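Local coordinates for Rod shape determining protein RodA (Thermus thermophilus, PDB 6BAR) that probably polymerises lipid-linked disaccharide-peptide units into the glycan strands of peptidoglycan, so that the rod-shaped cell wall can elongate, at residues A[25-30]-A[42-47]. Numbering follows the deposited sequence.
Sequences LGFVNL and RQSVAL. With OLC ((2R)-2,3-dihydroxypropyl (9Z)-octadec-9-enoate), chain B.
Phe27 reaches from the end of helix 13-30 to Gln43, Ser44 and Leu47 on helix 39-56. The two segments run antiparallel, at 169°, with axes 11.8 Å apart, a gap that suits a long, flat side chain. From CB the ring starts out beside the oleoyl chain of a bound monoolein, Phe27 CD1 lying 3.4 Å from monoolein C12. Farther out, Phe27 CE1 comes to Ser44 OG; serine is small enough for this ring edge, and Leu40 O, one turn earlier, accepts its hydrogen bond. Phe27 CE2 meets Leu47 CD2, an apolar branch that also touches the lipid, and at the tip Phe27 CZ meets backbone Gln43 O at 3.6 Å as well as Leu47 CB. Monoolein C13 covers one ring face; Gln43 OE1 stands over the centre of the other, 4.2 Å above its plane. Gln43, CG anti to its backbone N (chi1 -161°) and extended beyond, is long enough to bring OE1 against Leu30 CD2 too, while NE2 bonds weakly to Ser333 O. Trimming Phe27 to an alanine would probably open a gap between Ser44, Leu47 and the lipid. Helix 336-354 packs on this membrane-protein hairpin, Leu339 against Gln43 and Leu47, Leu343 against Leu47.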
loop_
_atom_site.group_PDB
_atom_site.type_symbol
_atom_site.label_atom_id
_atom_site.label_comp_id
_atom_site.label_asym_id
_atom_site.label_seq_id
_atom_site.Cartn_x
_atom_site.Cartn_y
_atom_site.Cartn_z
ATOM N N LEU A 25 -12.609 -10.033 7.943
ATOM C CA LEU A 25 -12.148 -11.369 7.579
ATOM C C LEU A 25 -10.745 -11.634 8.106
ATOM O O LEU A 25 -10.464 -12.717 8.635
ATOM C CB LEU A 25 -12.189 -11.551 6.067
ATOM C CG LEU A 25 -13.557 -11.976 5.568
ATOM C CD1 LEU A 25 -13.446 -12.556 4.175
ATOM C CD2 LEU A 25 -14.174 -12.977 6.530
ATOM N N GLY A 26 -9.846 -10.664 7.944
ATOM C CA GLY A 26 -8.518 -10.804 8.508
ATOM C C GLY A 26 -8.549 -11.109 9.993
ATOM O O GLY A 26 -7.806 -11.968 10.473
ATOM N N PHE A 27 -9.429 -10.426 10.736
ATOM C CA PHE A 27 -9.490 -10.637 12.184
ATOM C C PHE A 27 -10.107 -11.985 12.538
ATOM O O PHE A 27 -9.655 -12.644 13.481
ATOM C CB PHE A 27 -10.265 -9.516 12.870
ATOM C CG PHE A 27 -9.418 -8.340 13.277
ATOM C CD1 PHE A 27 -8.879 -8.256 14.552
ATOM C CD2 PHE A 27 -9.184 -7.303 12.391
ATOM C CE1 PHE A 27 -8.112 -7.159 14.930
ATOM C CE2 PHE A 27 -8.420 -6.205 12.760
ATOM C CZ PHE A 27 -7.881 -6.136 14.033
ATOM N N VAL A 28 -11.154 -12.410 11.824
ATOM C CA VAL A 28 -11.738 -13.704 12.172
ATOM C C VAL A 28 -10.843 -14.852 11.716
ATOM O O VAL A 28 -10.970 -15.974 12.227
ATOM C CB VAL A 28 -13.168 -13.857 11.612
ATOM C CG1 VAL A 28 -14.095 -12.790 12.204
ATOM C CG2 VAL A 28 -13.172 -13.824 10.092
ATOM N N ASN A 29 -9.924 -14.594 10.781
ATOM C CA ASN A 29 -8.958 -15.611 10.387
ATOM C C ASN A 29 -7.800 -15.685 11.368
ATOM O O ASN A 29 -7.381 -16.777 11.761
ATOM C CB ASN A 29 -8.424 -15.334 8.987
ATOM C CG ASN A 29 -7.500 -16.430 8.503
ATOM O OD1 ASN A 29 -7.762 -17.613 8.721
ATOM N ND2 ASN A 29 -6.407 -16.045 7.856
ATOM N N LEU A 30 -7.260 -14.528 11.760
ATOM C CA LEU A 30 -6.143 -14.524 12.697
ATOM C C LEU A 30 -6.506 -15.217 14.005
ATOM O O LEU A 30 -5.649 -15.842 14.638
ATOM C CB LEU A 30 -5.688 -13.094 12.964
ATOM C CG LEU A 30 -4.316 -12.973 13.618
ATOM C CD1 LEU A 30 -3.235 -13.580 12.729
ATOM C CD2 LEU A 30 -4.011 -11.523 13.931
ATOM N N ARG A 42 -2.223 -6.922 19.998
ATOM C CA ARG A 42 -1.391 -5.962 19.280
ATOM C C ARG A 42 -2.071 -5.495 18.003
ATOM O O ARG A 42 -2.102 -4.294 17.713
ATOM C CB ARG A 42 -0.028 -6.577 18.966
ATOM C CG ARG A 42 0.765 -6.976 20.196
ATOM C CD ARG A 42 1.556 -8.247 19.942
ATOM N NE ARG A 42 2.428 -8.600 21.058
ATOM C CZ ARG A 42 3.735 -8.373 21.077
ATOM N NH1 ARG A 42 4.326 -7.791 20.042
ATOM N NH2 ARG A 42 4.451 -8.730 22.132
ATOM N N GLN A 43 -2.657 -6.422 17.241
ATOM C CA GLN A 43 -3.317 -6.000 16.015
ATOM C C GLN A 43 -4.656 -5.328 16.275
ATOM O O GLN A 43 -5.074 -4.477 15.487
ATOM C CB GLN A 43 -3.521 -7.168 15.058
ATOM C CG GLN A 43 -3.757 -6.657 13.656
ATOM C CD GLN A 43 -3.884 -7.743 12.635
ATOM O OE1 GLN A 43 -4.726 -8.626 12.759
ATOM N NE2 GLN A 43 -3.053 -7.683 11.602
ATOM N N SER A 44 -5.345 -5.674 17.357
ATOM C CA SER A 44 -6.548 -4.918 17.681
ATOM C C SER A 44 -6.205 -3.467 18.007
ATOM O O SER A 44 -6.885 -2.540 17.544
ATOM C CB SER A 44 -7.298 -5.589 18.830
ATOM O OG SER A 44 -7.908 -6.792 18.385
ATOM N N VAL A 45 -5.133 -3.248 18.775
ATOM C CA VAL A 45 -4.700 -1.883 19.064
ATOM C C VAL A 45 -4.245 -1.191 17.786
ATOM O O VAL A 45 -4.462 0.013 17.600
ATOM C CB VAL A 45 -3.598 -1.881 20.141
ATOM C CG1 VAL A 45 -3.012 -0.484 20.301
ATOM C CG2 VAL A 45 -4.161 -2.371 21.459
ATOM N N ALA A 46 -3.611 -1.939 16.881
ATOM C CA ALA A 46 -3.269 -1.368 15.584
ATOM C C ALA A 46 -4.514 -0.935 14.822
ATOM O O ALA A 46 -4.516 0.123 14.195
ATOM C CB ALA A 46 -2.459 -2.362 14.759
ATOM N N LEU A 47 -5.577 -1.742 14.843
ATOM C CA LEU A 47 -6.800 -1.339 14.149
ATOM C C LEU A 47 -7.376 -0.075 14.763
ATOM O O LEU A 47 -7.809 0.833 14.044
ATOM C CB LEU A 47 -7.846 -2.459 14.179
ATOM C CG LEU A 47 -9.240 -2.136 13.600
ATOM C CD1 LEU A 47 -9.229 -1.983 12.078
ATOM C CD2 LEU A 47 -10.260 -3.184 14.019
HETATM C C18 OLC B . -14.303 -3.241 11.343
HETATM C C10 OLC B . -11.719 -9.043 17.801
HETATM C C9 OLC B . -12.132 -9.714 18.898
HETATM C C17 OLC B . -13.985 -4.701 11.603
HETATM C C11 OLC B . -12.189 -7.627 17.539
HETATM C C8 OLC B . -11.647 -11.130 19.131
HETATM C C24 OLC B . -12.900 -21.893 17.313
HETATM C C16 OLC B . -13.474 -4.902 13.018
HETATM C C12 OLC B . -11.565 -7.098 16.266
HETATM C C7 OLC B . -11.974 -11.970 17.911
HETATM C C15 OLC B . -13.184 -6.372 13.253
HETATM C C13 OLC B . -12.468 -6.063 15.626
HETATM C C6 OLC B . -10.846 -12.929 17.589
HETATM C C14 OLC B . -13.445 -6.753 14.697
HETATM C C5 OLC B . -11.270 -13.885 16.486
HETATM C C4 OLC B . -12.483 -14.690 16.912
HETATM C C3 OLC B . -12.161 -16.163 17.086
HETATM C C2 OLC B . -11.235 -16.376 18.274
HETATM C C21 OLC B . -11.556 -20.099 18.368
HETATM C C1 OLC B . -11.362 -17.774 18.863
HETATM C C22 OLC B . -11.904 -20.779 17.051
HETATM O O19 OLC B . -11.931 -17.911 19.928
HETATM O O25 OLC B . -13.296 -22.528 16.116
HETATM O O23 OLC B . -12.473 -19.854 16.153
HETATM O O20 OLC B . -10.825 -18.899 18.196
#